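Adenylate cyclase-like protein (Chlamydia trachomatis, PDB 3GQS) is of unknown function but carries, in the part described here, a forkhead-associated (FHA) domain, a fold that in other proteins commonly binds phosphothreonine peptides. Local coordinates at residues Val60-Leu65 / Val71-Arg76; Gln48-Ile53 / Val90-Thr95. All coordinates share one frame; numbering follows the deposited sequence.

Contact 1. Residues Val60-Leu65 / Val71-Arg76; sequences VLIEDL and VIVEGR
A water molecule joins Asp-64 to Val-71. It accepts the backbone N-H of Val-71 (N to water 2.8 Å) and donates to OD2 of Asp-64 (2.9 Å). The other carboxylate oxygen, OD1, is hydrogen-bonded to Ser-67 OG in the loop between the two segments, so separate partners hold the two oxygens. Asp-64 and Val-71 pass alongside each other in opposite directions. The methyl CG2 of Val-71 lies 3.8 Å from Asp-64 OD1 and 3.9 Å from Asp-64 CB.

Deeper in, the contact is apolar. The other methyl of Val-71, CG1, is anti to its backbone N (chi1 171°) and meets the end of Ile-62, with CD1 at 4.0 Å. The branch methyl CG2 of Ile-62 reaches Val-73 CG2 more loosely, at 4.4 Å. Val-90 and Leu-92 of strand 90-92 also pack on Val-71.

Strand 60-64 belongs to one sheet of the FHA beta sandwich and strand 72-73 to the other. These methyls form part of the interior between the sheets. At its margin one water bridges the two segments, giving the Val-71 N-H an acceptor and helping to fix the carboxylate.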
loop_
_atom_site.group_PDB
_atom_site.type_symbol
_atom_site.label_atom_id
_atom_site.label_comp_id
_atom_site.label_asym_id
_atom_site.label_seq_id
_atom_site.Cartn_x
_atom_site.Cartn_y
_atom_site.Cartn_z
ATOM N N VAL A 60 -3.019 1.895 11.078
ATOM C CA VAL A 60 -2.829 1.181 9.834
ATOM C C VAL A 60 -1.694 0.180 9.921
ATOM O O VAL A 60 -0.665 0.445 10.506
ATOM C CB VAL A 60 -2.569 2.139 8.644
ATOM C CG1 VAL A 60 -2.606 1.373 7.343
ATOM C CG2 VAL A 60 -3.601 3.230 8.590
ATOM N N LEU A 61 -1.898 -0.972 9.296
ATOM C CA LEU A 61 -0.841 -1.970 9.193
ATOM C C LEU A 61 -0.578 -2.267 7.746
ATOM O O LEU A 61 -1.466 -2.247 6.901
ATOM C CB LEU A 61 -1.220 -3.266 9.921
ATOM C CG LEU A 61 -1.258 -3.208 11.460
ATOM C CD1 LEU A 61 -2.191 -4.320 12.058
ATOM C CD2 LEU A 61 0.152 -3.312 12.079
ATOM N N ILE A 62 0.662 -2.545 7.440
ATOM C CA ILE A 62 0.989 -2.978 6.105
ATOM C C ILE A 62 1.728 -4.280 6.246
ATOM O O ILE A 62 2.402 -4.542 7.228
ATOM C CB ILE A 62 1.834 -1.966 5.327
ATOM C CG1 ILE A 62 2.120 -2.502 3.919
ATOM C CG2 ILE A 62 3.124 -1.646 6.095
ATOM C CD1 ILE A 62 2.206 -1.404 2.821
ATOM N N GLU A 63 1.592 -5.082 5.210
ATOM C CA GLU A 63 1.987 -6.465 5.245
ATOM C C GLU A 63 2.504 -6.859 3.883
ATOM O O GLU A 63 1.906 -6.517 2.885
ATOM C CB GLU A 63 0.707 -7.236 5.537
ATOM C CG GLU A 63 0.860 -8.600 5.869
ATOM C CD GLU A 63 -0.430 -9.127 6.492
ATOM O OE1 GLU A 63 -1.462 -9.180 5.781
ATOM O OE2 GLU A 63 -0.398 -9.425 7.690
ATOM N N ASP A 64 3.581 -7.600 3.862
ATOM C CA ASP A 64 4.119 -8.145 2.622
ATOM C C ASP A 64 3.508 -9.515 2.287
ATOM O O ASP A 64 3.503 -10.393 3.112
ATOM C CB ASP A 64 5.634 -8.265 2.753
ATOM C CG ASP A 64 6.302 -8.670 1.453
ATOM O OD1 ASP A 64 5.616 -8.759 0.400
ATOM O OD2 ASP A 64 7.519 -8.891 1.476
ATOM N N LEU A 65 2.996 -9.677 1.069
ATOM C CA LEU A 65 2.314 -10.928 0.666
ATOM C C LEU A 65 3.200 -11.855 -0.157
ATOM O O LEU A 65 2.817 -12.290 -1.231
ATOM C CB LEU A 65 1.048 -10.626 -0.133
ATOM C CG LEU A 65 0.010 -9.701 0.510
ATOM C CD1 LEU A 65 -1.061 -9.432 -0.535
ATOM C CD2 LEU A 65 -0.579 -10.306 1.800
ATOM N N VAL A 71 8.525 -5.059 0.429
ATOM C CA VAL A 71 7.769 -3.850 0.748
ATOM C C VAL A 71 8.691 -2.957 1.562
ATOM O O VAL A 71 9.154 -3.359 2.632
ATOM C CB VAL A 71 6.488 -4.165 1.528
ATOM C CG1 VAL A 71 5.863 -2.861 2.037
ATOM C CG2 VAL A 71 5.498 -4.938 0.659
ATOM N N ILE A 72 9.000 -1.786 1.009
ATOM C CA ILE A 72 9.961 -0.838 1.600
ATOM C C ILE A 72 9.195 0.345 2.140
ATOM O O ILE A 72 8.442 0.985 1.403
ATOM C CB ILE A 72 10.986 -0.264 0.575
ATOM C CG1 ILE A 72 11.895 -1.362 0.030
ATOM C CG2 ILE A 72 11.861 0.850 1.218
ATOM C CD1 ILE A 72 13.252 -0.837 -0.409
ATOM N N VAL A 73 9.366 0.616 3.437
ATOM C CA VAL A 73 8.782 1.820 4.042
ATOM C C VAL A 73 9.951 2.733 4.456
ATOM O O VAL A 73 10.883 2.326 5.170
ATOM C CB VAL A 73 7.786 1.515 5.230
ATOM C CG1 VAL A 73 7.087 2.809 5.700
ATOM C CG2 VAL A 73 6.730 0.505 4.805
ATOM N N GLU A 74 9.914 3.958 3.955
ATOM C CA GLU A 74 10.911 4.989 4.305
ATOM C C GLU A 74 12.295 4.379 4.368
ATOM O O GLU A 74 12.991 4.452 5.403
ATOM C CB GLU A 74 10.565 5.591 5.663
ATOM C CG GLU A 74 9.218 6.282 5.736
ATOM C CD GLU A 74 9.317 7.788 5.620
ATOM O OE1 GLU A 74 10.105 8.356 6.371
ATOM O OE2 GLU A 74 8.610 8.396 4.787
ATOM N N GLY A 75 12.675 3.714 3.289
ATOM C CA GLY A 75 14.020 3.120 3.211
ATOM C C GLY A 75 14.286 1.791 3.896
ATOM O O GLY A 75 15.411 1.314 3.844
ATOM N N ARG A 76 13.297 1.176 4.539
ATOM C CA ARG A 76 13.538 -0.130 5.198
ATOM C C ARG A 76 12.577 -1.227 4.728
ATOM O O ARG A 76 11.380 -1.017 4.654
ATOM C CB ARG A 76 13.540 0.001 6.729
ATOM C CG ARG A 76 12.210 -0.210 7.408
ATOM C CD ARG A 76 12.118 0.447 8.794
ATOM N NE ARG A 76 10.713 0.838 9.010
ATOM C CZ ARG A 76 10.195 2.052 8.778
ATOM N NH1 ARG A 76 8.899 2.254 8.986
ATOM N NH2 ARG A 76 10.951 3.074 8.364
HETATM O O HOH W 1 9.449 -6.854 2.317
#

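Contact 2. Residues Gln48-Ile53 / Val90-Thr95; sequences QHAKII and VALGTT
Leu-92 lies against one side of the His-49 imidazole. Its CB starts the contact over the ring face. It sits 4.1 Å from the ring centroid of His-49, 14° off the ring normal, which makes a CH-pi contact. CG comes next, 4.1 Å from His-49 CD2. Here the chain forks. CD1 meets both the Ala-50 methyl and the ring: Ala-50 CB and His-49 CD2 are each 4.0 Å from it. CD2 stays on the same side of the ring as CB but reaches beyond its rim, 3.5 Å from His-49 CD2 and 3.6 Å from His-49 NE2. The first torsion of Leu-92 (chi1 -56°) sets CG anti to the carbonyl carbon and brings it up to the imidazole. The second (chi2 -172°) then sends the two methyls to their separate places. Phe-97 of strand 95-102 also packs on Leu-92.

The ring is held at both nitrogens. NE2 bonds to the carbonyl oxygen of Gly-70, and ND1 takes the backbone N-H of Ser-46. These partners are consistent with a neutral ring protonated on NE2, and they limit its rotation. The backbones of His-49 and Ala-50 both hydrogen-bond to Val-29, which makes a classic beta bulge.

Strand 90-92 ends in a type II' turn from Leu-92 to Thr-95, with Gly-93 near the imidazole. Asp-42 OD2 is hydrogen-bonded to the hydroxyls of Thr-94 and Thr-95, and Ser-44 OG to the backbone N of Thr-94.

The contact packs the two sheets of the sandwich together. Ser-46 and His-49 form the Ser-x-x-His motif, a hallmark of the FHA domain. Through its bonds to Gly-70 O and Ser-46 N, His-49 probably supports the corresponding loops here.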
loop_
_atom_site.group_PDB
_atom_site.type_symbol
_atom_site.label_atom_id
_atom_site.label_comp_id
_atom_site.label_asym_id
_atom_site.label_seq_id
_atom_site.Cartn_x
_atom_site.Cartn_y
_atom_site.Cartn_z
ATOM N N GLN A 48 -0.156 -10.101 -6.339
ATOM C CA GLN A 48 -0.574 -9.509 -5.066
ATOM C C GLN A 48 0.638 -9.319 -4.190
ATOM O O GLN A 48 1.367 -10.221 -3.884
ATOM C CB GLN A 48 -1.676 -10.359 -4.376
ATOM C CG GLN A 48 -1.234 -11.770 -3.921
ATOM C CD GLN A 48 -2.426 -12.577 -3.403
ATOM O OE1 GLN A 48 -3.221 -12.082 -2.574
ATOM N NE2 GLN A 48 -2.575 -13.800 -3.895
ATOM N N HIS A 49 0.848 -8.088 -3.788
ATOM C CA HIS A 49 2.128 -7.688 -3.311
ATOM C C HIS A 49 2.146 -7.345 -1.813
ATOM O O HIS A 49 3.036 -7.750 -1.067
ATOM C CB HIS A 49 2.542 -6.463 -4.126
ATOM C CG HIS A 49 3.983 -6.085 -3.944
ATOM N ND1 HIS A 49 4.891 -6.102 -4.980
ATOM C CD2 HIS A 49 4.659 -5.681 -2.844
ATOM C CE1 HIS A 49 6.079 -5.763 -4.504
ATOM N NE2 HIS A 49 5.964 -5.491 -3.210
ATOM N N ALA A 50 1.178 -6.528 -1.429
ATOM C CA ALA A 50 1.118 -5.902 -0.116
ATOM C C ALA A 50 -0.344 -5.837 0.262
ATOM O O ALA A 50 -1.197 -5.726 -0.587
ATOM C CB ALA A 50 1.710 -4.466 -0.126
ATOM N N LYS A 51 -0.592 -5.861 1.563
ATOM C CA LYS A 51 -1.929 -5.745 2.082
ATOM C C LYS A 51 -1.975 -4.632 3.080
ATOM O O LYS A 51 -1.084 -4.507 3.874
ATOM C CB LYS A 51 -2.358 -7.043 2.748
ATOM C CG LYS A 51 -3.837 -7.094 2.866
ATOM C CD LYS A 51 -4.462 -8.473 2.506
ATOM C CE LYS A 51 -4.123 -9.521 3.433
ATOM N NZ LYS A 51 -4.602 -10.866 2.870
ATOM N N ILE A 52 -2.996 -3.802 2.995
ATOM C CA ILE A 52 -3.123 -2.639 3.869
ATOM C C ILE A 52 -4.393 -2.805 4.676
ATOM O O ILE A 52 -5.468 -2.921 4.142
ATOM C CB ILE A 52 -3.141 -1.286 3.060
ATOM C CG1 ILE A 52 -1.881 -1.186 2.206
ATOM C CG2 ILE A 52 -3.335 -0.033 3.998
ATOM C CD1 ILE A 52 -1.847 0.086 1.276
ATOM N N ILE A 53 -4.227 -2.871 5.976
ATOM C CA ILE A 53 -5.324 -3.132 6.891
ATOM C C ILE A 53 -5.593 -1.889 7.683
ATOM O O ILE A 53 -4.752 -1.416 8.434
ATOM C CB ILE A 53 -4.976 -4.294 7.835
ATOM C CG1 ILE A 53 -4.908 -5.602 7.035
ATOM C CG2 ILE A 53 -6.018 -4.425 8.998
ATOM C CD1 ILE A 53 -3.789 -6.514 7.472
ATOM N N VAL A 90 5.908 4.462 0.893
ATOM C CA VAL A 90 6.040 3.028 0.646
ATOM C C VAL A 90 6.461 2.768 -0.815
ATOM O O VAL A 90 5.814 3.243 -1.743
ATOM C CB VAL A 90 4.714 2.254 0.888
ATOM C CG1 VAL A 90 4.955 0.771 0.672
ATOM C CG2 VAL A 90 4.160 2.513 2.328
ATOM N N ALA A 91 7.528 1.994 -0.980
ATOM C CA ALA A 91 8.023 1.543 -2.285
ATOM C C ALA A 91 7.643 0.046 -2.540
ATOM O O ALA A 91 7.980 -0.835 -1.754
ATOM C CB ALA A 91 9.540 1.707 -2.343
ATOM N N LEU A 92 6.957 -0.174 -3.657
ATOM C CA LEU A 92 6.647 -1.517 -4.188
ATOM C C LEU A 92 7.202 -1.586 -5.596
ATOM O O LEU A 92 6.634 -1.005 -6.490
ATOM C CB LEU A 92 5.137 -1.770 -4.249
ATOM C CG LEU A 92 4.331 -1.606 -2.950
ATOM C CD1 LEU A 92 2.889 -2.097 -3.190
ATOM C CD2 LEU A 92 5.038 -2.324 -1.824
ATOM N N GLY A 93 8.285 -2.314 -5.785
ATOM C CA GLY A 93 8.944 -2.350 -7.064
ATOM C C GLY A 93 9.457 -0.935 -7.287
ATOM O O GLY A 93 10.108 -0.363 -6.425
ATOM N N THR A 94 9.117 -0.374 -8.431
ATOM C CA THR A 94 9.531 0.981 -8.788
ATOM C C THR A 94 8.394 1.967 -8.506
ATOM O O THR A 94 8.518 3.160 -8.754
ATOM C CB THR A 94 9.917 1.055 -10.260
ATOM O OG1 THR A 94 8.763 0.749 -11.040
ATOM C CG2 THR A 94 11.008 0.060 -10.584
ATOM N N THR A 95 7.295 1.458 -7.957
ATOM C CA THR A 95 6.153 2.288 -7.650
ATOM C C THR A 95 6.235 2.851 -6.202
ATOM O O THR A 95 6.677 2.204 -5.283
ATOM C CB THR A 95 4.833 1.530 -7.938
ATOM O OG1 THR A 95 4.733 1.308 -9.356
ATOM C CG2 THR A 95 3.616 2.311 -7.455
#

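Both contacts join the same two sheets of the sandwich, and their centres are 7 Å apart. Contact 1 is nested in sequence within the loop that contact 2 closes. Strands 50-54 and 60-64 are neighbours in one sheet, and strands 72-73 and 90-92 in the other. The contacts touch at two probable hydrogen bonds: Leu-65 N to His-49 O at 2.9 Å, beside the first strand pair, and Ile-72 O to Ala-91 N at 2.7 Å, within the second. Val-71 also packs on both His-49 and Leu-92, so the two apolar patches are continuous. The loops they join correspond to the end that binds phosphopeptides in other FHA domains; whether this one does so is not established.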